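Local coordinates for protein ForH (Streptomyces kaniharaensis, PDB 6NKO) that probably takes part in formycin A biosynthesis and carries an MGS-like domain as in IMP cyclohydrolases of the purine pathway, at residues A[55-59]-A[60-64]; A[190-193]-A[194-198]. All blocks are in the same frame, centred on the assembly; numbering follows the deposited sequence.

Contact 1: A[55-59]-A[60-64]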
ATOM      1  N   ARG A  55     -11.159   5.654  -8.267  1.00 40.55           N
ATOM      2  CA  ARG A  55     -11.931   6.450  -9.217  1.00 49.77           C
ATOM      3  C   ARG A  55     -11.131   6.728 -10.481  1.00 49.54           C
ATOM      4  O   ARG A  55     -11.687   6.745 -11.586  1.00 49.44           O
ATOM      5  CB  ARG A  55     -12.380   7.759  -8.565  1.00 54.83           C
ATOM      6  CG  ARG A  55     -13.378   8.556  -9.396  1.00 57.80           C
ATOM      7  CD  ARG A  55     -14.783   7.980  -9.286  1.00 61.51           C
ATOM      8  NE  ARG A  55     -15.026   6.937 -10.278  1.00 62.80           N
ATOM      9  CZ  ARG A  55     -15.893   5.941 -10.120  1.00 66.74           C
ATOM     10  NH1 ARG A  55     -16.609   5.853  -9.007  1.00 55.26           N
ATOM     11  NH2 ARG A  55     -16.047   5.035 -11.076  1.00 62.73           N
ATOM     12  N   LEU A  56      -9.822   6.937 -10.341  1.00 49.73           N
ATOM     13  CA  LEU A  56      -8.984   7.189 -11.508  1.00 39.93           C
ATOM     14  C   LEU A  56      -8.877   5.951 -12.390  1.00 51.06           C
ATOM     15  O   LEU A  56      -8.979   6.048 -13.618  1.00 47.15           O
ATOM     16  CB  LEU A  56      -7.599   7.653 -11.063  1.00 46.17           C
ATOM     17  CG  LEU A  56      -6.544   7.777 -12.162  1.00 41.95           C
ATOM     18  CD1 LEU A  56      -6.657   9.125 -12.853  1.00 41.61           C
ATOM     19  CD2 LEU A  56      -5.152   7.576 -11.589  1.00 45.55           C
ATOM     20  N   LEU A  57      -8.675   4.779 -11.784  1.00 47.46           N
ATOM     21  CA  LEU A  57      -8.489   3.568 -12.576  1.00 44.61           C
ATOM     22  C   LEU A  57      -9.795   3.097 -13.202  1.00 45.93           C
ATOM     23  O   LEU A  57      -9.786   2.570 -14.320  1.00 48.21           O
ATOM     24  CB  LEU A  57      -7.884   2.461 -11.713  1.00 45.87           C
ATOM     25  CG  LEU A  57      -6.461   2.690 -11.199  1.00 58.44           C
ATOM     26  CD1 LEU A  57      -6.067   1.596 -10.220  1.00 40.13           C
ATOM     27  CD2 LEU A  57      -5.471   2.768 -12.352  1.00 43.55           C
ATOM     28  N   ARG A  58     -10.921   3.277 -12.507  1.00 41.93           N
ATOM     29  CA  ARG A  58     -12.202   2.839 -13.053  1.00 59.08           C
ATOM     30  C   ARG A  58     -12.665   3.751 -14.181  1.00 60.18           C
ATOM     31  O   ARG A  58     -13.244   3.279 -15.168  1.00 63.48           O
ATOM     32  CB  ARG A  58     -13.253   2.775 -11.944  1.00 58.48           C
ATOM     33  CG  ARG A  58     -13.466   1.377 -11.384  1.00 57.26           C
ATOM     34  CD  ARG A  58     -14.868   0.867 -11.673  1.00 63.33           C
ATOM     35  NE  ARG A  58     -14.999  -0.561 -11.397  1.00 66.56           N
ATOM     36  CZ  ARG A  58     -15.694  -1.408 -12.150  1.00 84.37           C
ATOM     37  NH1 ARG A  58     -16.325  -0.973 -13.231  1.00 75.97           N
ATOM     38  NH2 ARG A  58     -15.758  -2.692 -11.823  1.00 93.34           N
ATOM     39  N   ASP A  59     -12.430   5.060 -14.054  1.00 48.70           N
ATOM     40  CA  ASP A  59     -12.740   5.967 -15.154  1.00 61.10           C
ATOM     41  C   ASP A  59     -11.896   5.653 -16.382  1.00 58.62           C
ATOM     42  O   ASP A  59     -12.325   5.907 -17.513  1.00 57.78           O
ATOM     43  CB  ASP A  59     -12.534   7.420 -14.721  1.00 51.56           C
ATOM     44  CG  ASP A  59     -13.577   7.886 -13.722  1.00 60.02           C
ATOM     45  OD1 ASP A  59     -14.587   7.174 -13.533  1.00 62.15           O
ATOM     46  OD2 ASP A  59     -13.383   8.963 -13.121  1.00 73.76           O
ATOM     47  N   ALA A  60     -10.697   5.105 -16.178  1.00 46.82           N
ATOM     48  CA  ALA A  60      -9.855   4.639 -17.271  1.00 48.18           C
ATOM     49  C   ALA A  60     -10.250   3.252 -17.763  1.00 42.87           C
ATOM     50  O   ALA A  60      -9.583   2.713 -18.652  1.00 48.45           O
ATOM     51  CB  ALA A  60      -8.384   4.636 -16.839  1.00 45.68           C
ATOM     52  N   GLY A  61     -11.296   2.652 -17.198  1.00 50.07           N
ATOM     53  CA  GLY A  61     -11.796   1.386 -17.703  1.00 54.87           C
ATOM     54  C   GLY A  61     -11.050   0.155 -17.244  1.00 50.26           C
ATOM     55  O   GLY A  61     -10.960  -0.820 -18.000  1.00 50.58           O
ATOM     56  N   HIS A  62     -10.532   0.157 -16.022  1.00 53.85           N
ATOM     57  CA  HIS A  62      -9.859  -1.006 -15.468  1.00 48.28           C
ATOM     58  C   HIS A  62     -10.733  -1.610 -14.376  1.00 43.32           C
ATOM     59  O   HIS A  62     -11.375  -0.882 -13.608  1.00 42.98           O
ATOM     60  CB  HIS A  62      -8.484  -0.619 -14.904  1.00 46.48           C
ATOM     61  CG  HIS A  62      -7.522  -0.108 -15.933  1.00 56.02           C
ATOM     62  ND1 HIS A  62      -7.242   1.233 -16.088  1.00 53.79           N
ATOM     63  CD2 HIS A  62      -6.772  -0.759 -16.855  1.00 52.68           C
ATOM     64  CE1 HIS A  62      -6.355   1.387 -17.057  1.00 59.42           C
ATOM     65  NE2 HIS A  62      -6.055   0.194 -17.540  1.00 44.41           N
ATOM     66  N   GLU A  63     -10.778  -2.942 -14.340  1.00 60.50           N
ATOM     67  CA  GLU A  63     -11.646  -3.681 -13.424  1.00 68.31           C
ATOM     68  C   GLU A  63     -11.001  -3.785 -12.037  1.00 50.45           C
ATOM     69  O   GLU A  63     -10.744  -4.869 -11.507  1.00 58.90           O
ATOM     70  CB  GLU A  63     -11.973  -5.058 -14.007  1.00 56.56           C
ATOM     71  CG  GLU A  63     -10.742  -5.973 -14.264  1.00 61.77           C
ATOM     72  CD  GLU A  63     -10.016  -5.671 -15.573  1.00 84.06           C
ATOM     73  OE1 GLU A  63      -9.524  -6.618 -16.232  1.00 67.99           O
ATOM     74  OE2 GLU A  63      -9.942  -4.481 -15.946  1.00 73.38           O
ATOM     75  N   VAL A  64     -10.746  -2.635 -11.456  1.00 50.20           N
ATOM     76  CA  VAL A  64     -10.181  -2.566 -10.115  1.00 56.14           C
ATOM     77  C   VAL A  64     -11.319  -2.640  -9.111  1.00 50.78           C
ATOM     78  O   VAL A  64     -12.441  -2.188  -9.363  1.00 54.59           O
ATOM     79  CB  VAL A  64      -9.324  -1.294  -9.923  1.00 44.99           C
ATOM     80  CG1 VAL A  64      -8.112  -1.340 -10.842  1.00 42.91           C
ATOM     81  CG2 VAL A  64     -10.147  -0.032 -10.181  1.00 49.99           C
TER
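A Schellman motif ends helix 51-59: Leu57 O and Arg58 O take the two closing bonds, Leu57 O also receiving the histidine ring. The backbone N of His62 bonds to Leu57 O at 3.0 Å, and ND1 of the same residue adds a weak bond of 3.4 Å, with Leu57 O near the plane of the imidazole at its edge. The ring reaches this carbonyl because CG stands beside the backbone N, anti to the carbonyl carbon (chi1 -64°). Gly61, at positive phi (81°), turns the chain out of the helix; its N donates a hydrogen bond to Arg58 O (2.9 Å). Ala60 N still makes a helical bond to Leu56 O.

Beyond the cap, an inverse gamma turn centred on Glu63 bends the chain just before Val64, whose CG1 lies 3.6 Å from Leu57 CD1, the side chains crossing at about a right angle; its CG2 packs 3.8 Å from Arg58 CG. On the helix itself, Arg55 NE forms a salt bridge of 3.3 Å with Asp59 OD1. Leu57 and His62 also touch helix 33-42 through Ala37 and Ala38. The glycine and the two closing bonds make the Schellman motif, here leading from a helix towards strand 65-66 of the parallel sheet.

Contact 2: A[190-193]-A[194-198]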
ATOM      1  N   LEU A 190      13.529  -3.717  -1.567  1.00 35.50           N
ATOM      2  CA  LEU A 190      12.319  -2.904  -1.523  1.00 41.17           C
ATOM      3  C   LEU A 190      11.825  -2.724  -0.094  1.00 55.13           C
ATOM      4  O   LEU A 190      11.282  -1.665   0.245  1.00 38.25           O
ATOM      5  CB  LEU A 190      11.226  -3.537  -2.384  1.00 32.65           C
ATOM      6  CG  LEU A 190      11.383  -3.434  -3.902  1.00 45.50           C
ATOM      7  CD1 LEU A 190      10.375  -4.330  -4.606  1.00 34.27           C
ATOM      8  CD2 LEU A 190      11.241  -1.990  -4.367  1.00 43.87           C
ATOM      9  N   ALA A 191      12.009  -3.739   0.752  1.00 41.37           N
ATOM     10  CA  ALA A 191      11.556  -3.643   2.135  1.00 44.97           C
ATOM     11  C   ALA A 191      12.368  -2.608   2.903  1.00 41.62           C
ATOM     12  O   ALA A 191      11.808  -1.782   3.633  1.00 45.64           O
ATOM     13  CB  ALA A 191      11.637  -5.012   2.810  1.00 41.26           C
ATOM     14  N   GLU A 192      13.693  -2.638   2.746  1.00 50.84           N
ATOM     15  CA  GLU A 192      14.537  -1.628   3.377  1.00 53.69           C
ATOM     16  C   GLU A 192      14.199  -0.234   2.867  1.00 38.94           C
ATOM     17  O   GLU A 192      14.181   0.733   3.637  1.00 39.07           O
ATOM     18  CB  GLU A 192      16.009  -1.943   3.121  1.00 50.29           C
ATOM     19  CG  GLU A 192      16.955  -0.872   3.629  1.00 55.29           C
ATOM     20  CD  GLU A 192      18.076  -0.575   2.659  1.00 65.58           C
ATOM     21  OE1 GLU A 192      19.231  -0.941   2.960  1.00 58.39           O
ATOM     22  OE2 GLU A 192      17.803   0.029   1.600  1.00 72.20           O
ATOM     23  N   LYS A 193      13.930  -0.114   1.567  1.00 37.62           N
ATOM     24  CA  LYS A 193      13.554   1.177   1.004  1.00 42.81           C
ATOM     25  C   LYS A 193      12.217   1.651   1.562  1.00 42.55           C
ATOM     26  O   LYS A 193      12.029   2.850   1.805  1.00 39.01           O
ATOM     27  CB  LYS A 193      13.504   1.076  -0.521  1.00 34.72           C
ATOM     28  CG  LYS A 193      13.200   2.376  -1.230  1.00 37.10           C
ATOM     29  CD  LYS A 193      13.200   2.179  -2.737  1.00 42.73           C
ATOM     30  CE  LYS A 193      13.160   3.509  -3.465  1.00 35.85           C
ATOM     31  NZ  LYS A 193      13.268   3.329  -4.938  1.00 45.13           N
ATOM     32  N   ALA A 194      11.282   0.723   1.784  1.00 48.30           N
ATOM     33  CA  ALA A 194       9.972   1.092   2.310  1.00 40.50           C
ATOM     34  C   ALA A 194      10.088   1.681   3.712  1.00 36.01           C
ATOM     35  O   ALA A 194       9.491   2.722   4.013  1.00 34.15           O
ATOM     36  CB  ALA A 194       9.044  -0.124   2.309  1.00 34.02           C
ATOM     37  N   PHE A 195      10.857   1.023   4.586  1.00 26.81           N
ATOM     38  CA  PHE A 195      11.069   1.555   5.930  1.00 36.78           C
ATOM     39  C   PHE A 195      11.803   2.887   5.893  1.00 37.14           C
ATOM     40  O   PHE A 195      11.555   3.755   6.739  1.00 36.45           O
ATOM     41  CB  PHE A 195      11.841   0.545   6.783  1.00 32.38           C
ATOM     42  CG  PHE A 195      10.975  -0.531   7.374  1.00 45.68           C
ATOM     43  CD1 PHE A 195      10.049  -0.228   8.361  1.00 38.30           C
ATOM     44  CD2 PHE A 195      11.083  -1.844   6.941  1.00 32.36           C
ATOM     45  CE1 PHE A 195       9.244  -1.215   8.905  1.00 40.35           C
ATOM     46  CE2 PHE A 195      10.282  -2.835   7.481  1.00 41.32           C
ATOM     47  CZ  PHE A 195       9.361  -2.520   8.465  1.00 45.66           C
ATOM     48  N   ARG A 196      12.703   3.068   4.923  1.00 33.47           N
ATOM     49  CA  ARG A 196      13.415   4.334   4.789  1.00 36.04           C
ATOM     50  C   ARG A 196      12.467   5.458   4.395  1.00 34.16           C
ATOM     51  O   ARG A 196      12.518   6.557   4.961  1.00 34.55           O
ATOM     52  CB  ARG A 196      14.537   4.190   3.761  1.00 45.30           C
ATOM     53  CG  ARG A 196      15.674   5.177   3.924  1.00 50.90           C
ATOM     54  CD  ARG A 196      16.845   4.812   3.023  1.00 63.87           C
ATOM     55  NE  ARG A 196      17.341   3.464   3.289  1.00 64.42           N
ATOM     56  CZ  ARG A 196      18.282   3.178   4.184  1.00 67.71           C
ATOM     57  NH1 ARG A 196      18.832   4.146   4.904  1.00 60.42           N
ATOM     58  NH2 ARG A 196      18.675   1.926   4.362  1.00 65.12           N
ATOM     59  N   ILE A 197      11.591   5.199   3.422  1.00 39.86           N
ATOM     60  CA  ILE A 197      10.622   6.208   3.003  1.00 37.43           C
ATOM     61  C   ILE A 197       9.669   6.536   4.148  1.00 35.99           C
ATOM     62  O   ILE A 197       9.325   7.702   4.375  1.00 34.44           O
ATOM     63  CB  ILE A 197       9.870   5.727   1.746  1.00 44.15           C
ATOM     64  CG1 ILE A 197      10.770   5.835   0.513  1.00 36.46           C
ATOM     65  CG2 ILE A 197       8.586   6.516   1.541  1.00 32.72           C
ATOM     66  CD1 ILE A 197      10.450   4.825  -0.563  1.00 38.88           C
ATOM     67  N   SER A 198       9.243   5.518   4.899  1.00 37.80           N
ATOM     68  CA  SER A 198       8.346   5.757   6.024  1.00 44.67           C
ATOM     69  C   SER A 198       9.042   6.540   7.130  1.00 41.03           C
ATOM     70  O   SER A 198       8.441   7.431   7.742  1.00 40.02           O
ATOM     71  CB  SER A 198       7.810   4.431   6.564  1.00 39.94           C
ATOM     72  OG  SER A 198       6.858   3.871   5.677  1.00 70.04           O
TER
HETATM   73  O   HOH W   1      16.960   2.767   0.333  1.00 49.77           O
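Glu192 and Arg196, one turn apart on helix 184-212, form an i to i+4 salt bridge on its exposed side, with Glu192 OE1 3.2 Å from Arg196 NH2. The two chains run side by side in the same direction, yet carboxylate and guanidinium are nearly perpendicular, their planes 84° apart. Glu192 CD sits at the edge of the guanidinium, in its plane. A water spans the second pair of atoms: it donates to Glu192 OE2 at 3.1 Å and accepts a weak bond from Arg196 NE.

The neighbouring pair is apolar along its stems. Ile197 CD1 lies 3.7 Å from Lys193 CG and 3.5 Å from Lys193 O, beside the carbonyl that accepts the bond from Ile197 N at 2.9 Å. Lys193 leaves the helix fully extended, CG anti to the backbone N (chi1 -177°), and this carries its NZ to salt bridges with Asp161 and Asp164.

Packing is denser where the small residues lie. Ala191 and Ala194 are buried against helix 141-151, touching Ala150 and Leu146 respectively, while Leu190 reaches strand 157-159. Phe195 also rests on Ala150, and its CD2 comes 3.4 Å from Ala191 O, an oblique approach to the ring. With a charged, hydrated side and a side of small and apolar residues, Ala191, Ala194 and Phe195, set against helix 141-151, the segment has the character of an amphipathic helix packed on that helix and on the edge strand 157-159 of the parallel sheet.

Overall arrangement
Contact 1 and contact 2 illustrate local order at two different places along helices: 55-64 where a helix ends, 190-198 within the first half of the long helix 184-212. They lie on opposite sides of the chain's centre, with their own centres 28 Å apart and nearest atoms about 18 Å apart, so neither touches the other. The centre of contact 1 lies about 17 Å from the centre of the chain, that of contact 2 about 12 Å. Contact 1 belongs to the MGS-like range and precedes edge strand 65-66; contact 2 falls in the partial AICARFT/IMPCHase range and packs by strand 157-159, the other outermost strand. The structure is the apo form, and neither contact includes a bound ligand.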